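Local coordinates for putative iron-uptake ABC transport system,periplasmic iron-binding protein (Campylobacter jejuni, PDB 1Y4T), which probably captures ferric iron in the periplasm and delivers it to an ABC transporter for uptake into the cell, at residues 143-148 against 307-312; 231-236 against 289-294. One frame throughout, in Å; residues are numbered along the deposited sequence.

Interaction 1: 143-148 against 307-312. With FE (Fe (III) ion), chain C.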
loop_
_atom_site.group_PDB
_atom_site.type_symbol
_atom_site.label_atom_id
_atom_site.label_comp_id
_atom_site.label_asym_id
_atom_site.label_seq_id
_atom_site.Cartn_x
_atom_site.Cartn_y
_atom_site.Cartn_z
ATOM N N TYR A 143 -1.341 5.915 1.026
ATOM C CA TYR A 143 -2.357 5.298 0.150
ATOM C C TYR A 143 -3.222 6.349 -0.550
ATOM O O TYR A 143 -3.578 6.180 -1.701
ATOM C CB TYR A 143 -3.282 4.322 0.874
ATOM C CG TYR A 143 -2.575 3.316 1.759
ATOM C CD1 TYR A 143 -1.280 2.897 1.480
ATOM C CD2 TYR A 143 -3.190 2.821 2.911
ATOM C CE1 TYR A 143 -0.623 1.989 2.314
ATOM C CE2 TYR A 143 -2.545 1.927 3.732
ATOM C CZ TYR A 143 -1.263 1.507 3.416
ATOM O OH TYR A 143 -0.619 0.645 4.247
ATOM N N SER A 144 -3.577 7.393 0.178
ATOM C CA SER A 144 -4.403 8.476 -0.354
ATOM C C SER A 144 -3.656 9.276 -1.397
ATOM O O SER A 144 -4.231 9.590 -2.464
ATOM C CB SER A 144 -4.876 9.386 0.762
ATOM O OG SER A 144 -5.720 8.705 1.695
ATOM N N LYS A 145 -2.385 9.601 -1.114
ATOM C CA LYS A 145 -1.581 10.414 -2.031
ATOM C C LYS A 145 -1.345 9.665 -3.346
ATOM O O LYS A 145 -1.495 10.214 -4.448
ATOM C CB LYS A 145 -0.247 10.809 -1.397
ATOM C CG LYS A 145 -0.389 11.882 -0.308
ATOM C CD LYS A 145 0.587 11.799 0.827
ATOM C CE LYS A 145 1.979 11.718 0.393
ATOM N NZ LYS A 145 2.907 11.566 1.563
ATOM N N THR A 146 -1.001 8.392 -3.243
ATOM C CA THR A 146 -0.711 7.610 -4.436
ATOM C C THR A 146 -1.959 7.310 -5.265
ATOM O O THR A 146 -1.885 7.247 -6.481
ATOM C CB THR A 146 0.054 6.354 -4.058
ATOM O OG1 THR A 146 1.347 6.727 -3.536
ATOM C CG2 THR A 146 0.349 5.468 -5.281
ATOM N N LEU A 147 -3.105 7.108 -4.622
ATOM C CA LEU A 147 -4.335 6.889 -5.355
ATOM C C LEU A 147 -4.632 8.139 -6.200
ATOM O O LEU A 147 -4.970 8.025 -7.360
ATOM C CB LEU A 147 -5.507 6.620 -4.408
ATOM C CG LEU A 147 -6.879 6.493 -5.060
ATOM C CD1 LEU A 147 -6.881 5.383 -6.108
ATOM C CD2 LEU A 147 -7.912 6.212 -4.012
ATOM N N LEU A 148 -4.487 9.318 -5.607
ATOM C CA LEU A 148 -4.763 10.567 -6.336
ATOM C C LEU A 148 -3.742 10.742 -7.438
ATOM O O LEU A 148 -4.089 11.160 -8.535
ATOM C CB LEU A 148 -4.759 11.777 -5.405
ATOM C CG LEU A 148 -5.707 12.944 -5.752
ATOM C CD1 LEU A 148 -5.190 14.255 -5.187
ATOM C CD2 LEU A 148 -6.082 13.104 -7.191
ATOM N N GLU A 307 1.816 16.778 -7.549
ATOM C CA GLU A 307 0.540 17.347 -7.971
ATOM C C GLU A 307 -0.600 16.818 -7.130
ATOM O O GLU A 307 -1.580 17.521 -6.922
ATOM C CB GLU A 307 0.261 17.065 -9.441
ATOM C CG GLU A 307 1.016 17.969 -10.388
ATOM C CD GLU A 307 0.636 19.431 -10.220
ATOM O OE1 GLU A 307 -0.561 19.758 -10.428
ATOM O OE2 GLU A 307 1.541 20.224 -9.847
ATOM N N ALA A 308 -0.458 15.577 -6.657
ATOM C CA ALA A 308 -1.433 14.977 -5.749
ATOM C C ALA A 308 -1.522 15.741 -4.428
ATOM O O ALA A 308 -2.604 16.118 -3.992
ATOM C CB ALA A 308 -1.093 13.490 -5.488
ATOM N N VAL A 309 -0.380 15.965 -3.792
ATOM C CA VAL A 309 -0.331 16.693 -2.524
ATOM C C VAL A 309 -0.862 18.130 -2.740
ATOM O O VAL A 309 -1.671 18.645 -1.960
ATOM C CB VAL A 309 1.080 16.714 -1.930
ATOM C CG1 VAL A 309 1.088 17.464 -0.595
ATOM C CG2 VAL A 309 1.642 15.289 -1.750
ATOM N N LYS A 310 -0.436 18.740 -3.843
ATOM C CA LYS A 310 -0.918 20.070 -4.246
ATOM C C LYS A 310 -2.432 20.135 -4.288
ATOM O O LYS A 310 -3.020 20.986 -3.640
ATOM C CB LYS A 310 -0.324 20.462 -5.602
ATOM C CG LYS A 310 -0.902 21.747 -6.261
ATOM C CD LYS A 310 -0.294 21.941 -7.671
ATOM C CE LYS A 310 -0.899 23.081 -8.442
ATOM N NZ LYS A 310 -2.335 22.868 -8.827
ATOM N N ILE A 311 -3.059 19.223 -5.032
ATOM C CA ILE A 311 -4.512 19.192 -5.194
ATOM C C ILE A 311 -5.246 19.009 -3.872
ATOM O O ILE A 311 -6.196 19.719 -3.574
ATOM C CB ILE A 311 -4.928 18.059 -6.172
ATOM C CG1 ILE A 311 -4.606 18.457 -7.600
ATOM C CG2 ILE A 311 -6.416 17.780 -6.065
ATOM C CD1 ILE A 311 -4.798 17.349 -8.673
ATOM N N TYR A 312 -4.805 18.040 -3.075
ATOM C CA TYR A 312 -5.445 17.768 -1.801
ATOM C C TYR A 312 -5.434 19.013 -0.912
ATOM O O TYR A 312 -6.431 19.366 -0.299
ATOM C CB TYR A 312 -4.714 16.618 -1.112
ATOM C CG TYR A 312 -5.188 15.211 -1.451
ATOM C CD1 TYR A 312 -4.267 14.155 -1.556
ATOM C CD2 TYR A 312 -6.519 14.912 -1.557
ATOM C CE1 TYR A 312 -4.685 12.846 -1.792
ATOM C CE2 TYR A 312 -6.950 13.581 -1.792
ATOM C CZ TYR A 312 -6.014 12.565 -1.907
ATOM O OH TYR A 312 -6.420 11.269 -2.136
HETATM FE FE FE C . -1.242 -0.980 5.318
#

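Interaction 2: 231-236 against 289-294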
loop_
_atom_site.group_PDB
_atom_site.type_symbol
_atom_site.label_atom_id
_atom_site.label_comp_id
_atom_site.label_asym_id
_atom_site.label_seq_id
_atom_site.Cartn_x
_atom_site.Cartn_y
_atom_site.Cartn_z
ATOM N N THR A 231 -8.437 -1.699 -11.742
ATOM C CA THR A 231 -8.249 -1.280 -10.361
ATOM C C THR A 231 -6.832 -0.800 -10.052
ATOM O O THR A 231 -5.835 -1.320 -10.596
ATOM C CB THR A 231 -8.659 -2.470 -9.459
ATOM O OG1 THR A 231 -10.058 -2.737 -9.630
ATOM C CG2 THR A 231 -8.478 -2.183 -7.971
ATOM N N HIS A 232 -6.764 0.198 -9.175
ATOM C CA HIS A 232 -5.534 0.759 -8.664
ATOM C C HIS A 232 -4.770 -0.245 -7.832
ATOM O O HIS A 232 -5.291 -0.741 -6.803
ATOM C CB HIS A 232 -5.807 1.996 -7.791
ATOM C CG HIS A 232 -4.549 2.630 -7.262
ATOM N ND1 HIS A 232 -4.213 2.641 -5.924
ATOM C CD2 HIS A 232 -3.538 3.252 -7.905
ATOM C CE1 HIS A 232 -3.036 3.233 -5.771
ATOM N NE2 HIS A 232 -2.606 3.619 -6.961
ATOM N N ILE A 233 -3.555 -0.547 -8.291
ATOM C CA ILE A 233 -2.589 -1.366 -7.573
ATOM C C ILE A 233 -1.474 -0.477 -7.020
ATOM O O ILE A 233 -1.009 0.465 -7.674
ATOM C CB ILE A 233 -2.019 -2.479 -8.494
ATOM C CG1 ILE A 233 -3.048 -3.597 -8.689
ATOM C CG2 ILE A 233 -0.774 -3.103 -7.952
ATOM C CD1 ILE A 233 -4.154 -3.200 -9.562
ATOM N N ASN A 234 -1.072 -0.784 -5.800
ATOM C CA ASN A 234 0.080 -0.197 -5.148
ATOM C C ASN A 234 0.936 -1.348 -4.641
ATOM O O ASN A 234 0.502 -2.484 -4.679
ATOM C CB ASN A 234 -0.356 0.701 -3.978
ATOM C CG ASN A 234 0.665 1.787 -3.644
ATOM O OD1 ASN A 234 1.831 1.700 -4.005
ATOM N ND2 ASN A 234 0.222 2.798 -2.907
ATOM N N ILE A 235 2.158 -1.061 -4.229
ATOM C CA ILE A 235 3.066 -2.080 -3.738
ATOM C C ILE A 235 3.555 -1.745 -2.335
ATOM O O ILE A 235 3.605 -0.594 -1.954
ATOM C CB ILE A 235 4.295 -2.244 -4.676
ATOM C CG1 ILE A 235 5.066 -0.928 -4.859
ATOM C CG2 ILE A 235 3.906 -2.807 -5.997
ATOM C CD1 ILE A 235 6.483 -1.159 -5.127
ATOM N N SER A 236 3.918 -2.768 -1.578
ATOM C CA SER A 236 4.835 -2.624 -0.473
ATOM C C SER A 236 6.179 -2.949 -1.123
ATOM O O SER A 236 6.247 -3.850 -1.963
ATOM C CB SER A 236 4.500 -3.648 0.623
ATOM O OG SER A 236 5.411 -3.569 1.692
ATOM N N GLY A 289 -11.758 -12.370 -4.823
ATOM C CA GLY A 289 -12.209 -12.534 -6.193
ATOM C C GLY A 289 -11.190 -12.070 -7.214
ATOM O O GLY A 289 -10.183 -11.452 -6.858
ATOM N N THR A 290 -11.487 -12.317 -8.495
ATOM C CA THR A 290 -10.625 -11.885 -9.594
ATOM C C THR A 290 -11.024 -10.508 -10.124
ATOM O O THR A 290 -12.159 -10.051 -9.994
ATOM C CB THR A 290 -10.647 -12.911 -10.749
ATOM O OG1 THR A 290 -11.989 -13.097 -11.206
ATOM C CG2 THR A 290 -10.226 -14.280 -10.233
ATOM N N PHE A 291 -10.060 -9.837 -10.718
ATOM C CA PHE A 291 -10.283 -8.481 -11.187
ATOM C C PHE A 291 -9.232 -8.054 -12.185
ATOM O O PHE A 291 -8.126 -8.601 -12.223
ATOM C CB PHE A 291 -10.318 -7.498 -10.012
ATOM C CG PHE A 291 -9.028 -7.415 -9.243
ATOM C CD1 PHE A 291 -8.211 -6.290 -9.342
ATOM C CD2 PHE A 291 -8.641 -8.433 -8.382
ATOM C CE1 PHE A 291 -7.024 -6.214 -8.629
ATOM C CE2 PHE A 291 -7.446 -8.359 -7.661
ATOM C CZ PHE A 291 -6.633 -7.266 -7.782
ATOM N N LYS A 292 -9.596 -7.058 -12.973
ATOM C CA LYS A 292 -8.684 -6.405 -13.897
ATOM C C LYS A 292 -7.882 -5.371 -13.138
ATOM O O LYS A 292 -8.455 -4.548 -12.427
ATOM C CB LYS A 292 -9.457 -5.644 -14.997
ATOM C CG LYS A 292 -9.649 -6.413 -16.283
ATOM C CD LYS A 292 -10.781 -5.817 -17.123
ATOM C CE LYS A 292 -10.459 -4.408 -17.577
ATOM N NZ LYS A 292 -11.435 -3.920 -18.592
ATOM N N GLU A 293 -6.587 -5.338 -13.388
ATOM C CA GLU A 293 -5.648 -4.381 -12.769
ATOM C C GLU A 293 -5.316 -3.264 -13.753
ATOM O O GLU A 293 -5.223 -3.506 -14.950
ATOM C CB GLU A 293 -4.357 -5.112 -12.394
ATOM C CG GLU A 293 -4.588 -6.312 -11.483
ATOM C CD GLU A 293 -3.323 -6.973 -10.942
ATOM O OE1 GLU A 293 -2.202 -6.519 -11.233
ATOM O OE2 GLU A 293 -3.478 -7.963 -10.184
ATOM N N ASP A 294 -5.099 -2.060 -13.247
ATOM C CA ASP A 294 -4.598 -0.949 -14.059
ATOM C C ASP A 294 -3.222 -1.371 -14.599
ATOM O O ASP A 294 -2.416 -1.920 -13.848
ATOM C CB ASP A 294 -4.478 0.315 -13.195
ATOM C CG ASP A 294 -4.312 1.581 -14.011
ATOM O OD1 ASP A 294 -4.687 2.681 -13.495
ATOM O OD2 ASP A 294 -3.831 1.554 -15.167
#

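Interaction 1: 143-148 against 307-312
The carbonyl oxygen Ser144 O is gripped by two donors that come from opposite faces of its carbonyl plane. One is the helical amide Leu148 N; the other is the phenol of Tyr312, whose OH donates to Ser144 O over 2.8 Å from well above that plane, with a C=O...donor angle of 114°. A tyrosine suits this place because its ring spans the gap between two helices and still ends in a donor. Ser144 O and Lys145 CA lie at the ring's edge, near its plane, while Leu148 CD1 of the same helix covers one face, 3.6 Å from the centroid of the Tyr312 ring and almost on the normal, a CH-pi contact. Leu148 CD1 also packs against Ile311 CG2 at 3.8 Å. In this periplasmic binding protein, helix 142-155 also serves the iron site: Tyr143 carries its phenol to the metal, Tyr143 OH binding the ferric ion at 2.0 Å, and His11, Tyr12, Tyr199 and Tyr200 complete the site. The axes of segments 143-148 and 307-312 approach to 8.7 Å, with 105° between their directions. Ala308, with only a methyl, sits at the nearest backbone approach, facing Leu148, and its CB rests 3.5 Å from Lys145 O. At the more exposed border the Lys145 chain bends (chi3 52°), which lays its CE beside Val309 CG2.

Interaction 2: 231-236 against 289-294
Thr231 and Glu293 face each other in a single beta bridge, their CA atoms 4.7 Å apart. The amide Thr231 N donates to Lys292 O at 2.9 Å in a nearly straight bond, with an N-H...acceptor angle of 175°. Asp294 N returns a bond to Thr231 O, although the position of that oxygen is less certain. This one bridge joins an otherwise irregular loop to the residues leading into strand 233-241.

The tight part lies around Thr231. Phe291 swings its ring across Thr231 at about a right angle, bringing CD1 to 3.8 Å from Thr231 CB. A beta-branched threonine serves doubly here: its CB meets the ring obliquely, near CD1, while OG1 is satisfied by Pro224 O. Asp294 belongs to this well-held part too, its CA–CB bond directed toward Thr231, and its OD1 bonds to Asn154 on helix 142-155. Ile233, branched and apolar, lies crosswise to the aliphatic part of Glu293, although the exact place of its CD1 is doubtful; the extended Glu293 chain carries the carboxylate on to a salt bridge with Lys101.

The contact is looser on its solvent side. Lys292 is exposed and its chain leads away from Thr231, to reach Asn228 O through NZ; the backbone at this residue does the holding. The loop, running from helix 283-288 to helix 298-302, thus passes beside the start of a central strand: His232, and Asn234 and Ser236 of strand 233-241, hydrogen-bond through their backbones to strand 97-109.

Interaction 1 is mainly a buried meeting of two helices, whereas interaction 2 is a partly buried edge where a loop joins the beginning of a strand. The former relies on apolar side chains and one phenol bonded to a carbonyl; the latter on backbone bonds, with the charged ends of Lys292, Glu293 and Asp294 satisfied by other parts of the chain. Helix 142-155 links them: Thr146 and Leu147 in interaction 1 pack on Asn234 and His232 in interaction 2, with Leu147 CD1 lying 3.8 Å from His232 CG. Their centres are 18 Å apart, and along the chain 231-236 and 289-294 are nested between 143-148 and 307-312. Interaction 1 includes an iron ligand; the side chain of Ile233 is about 13 Å from the ferric ion.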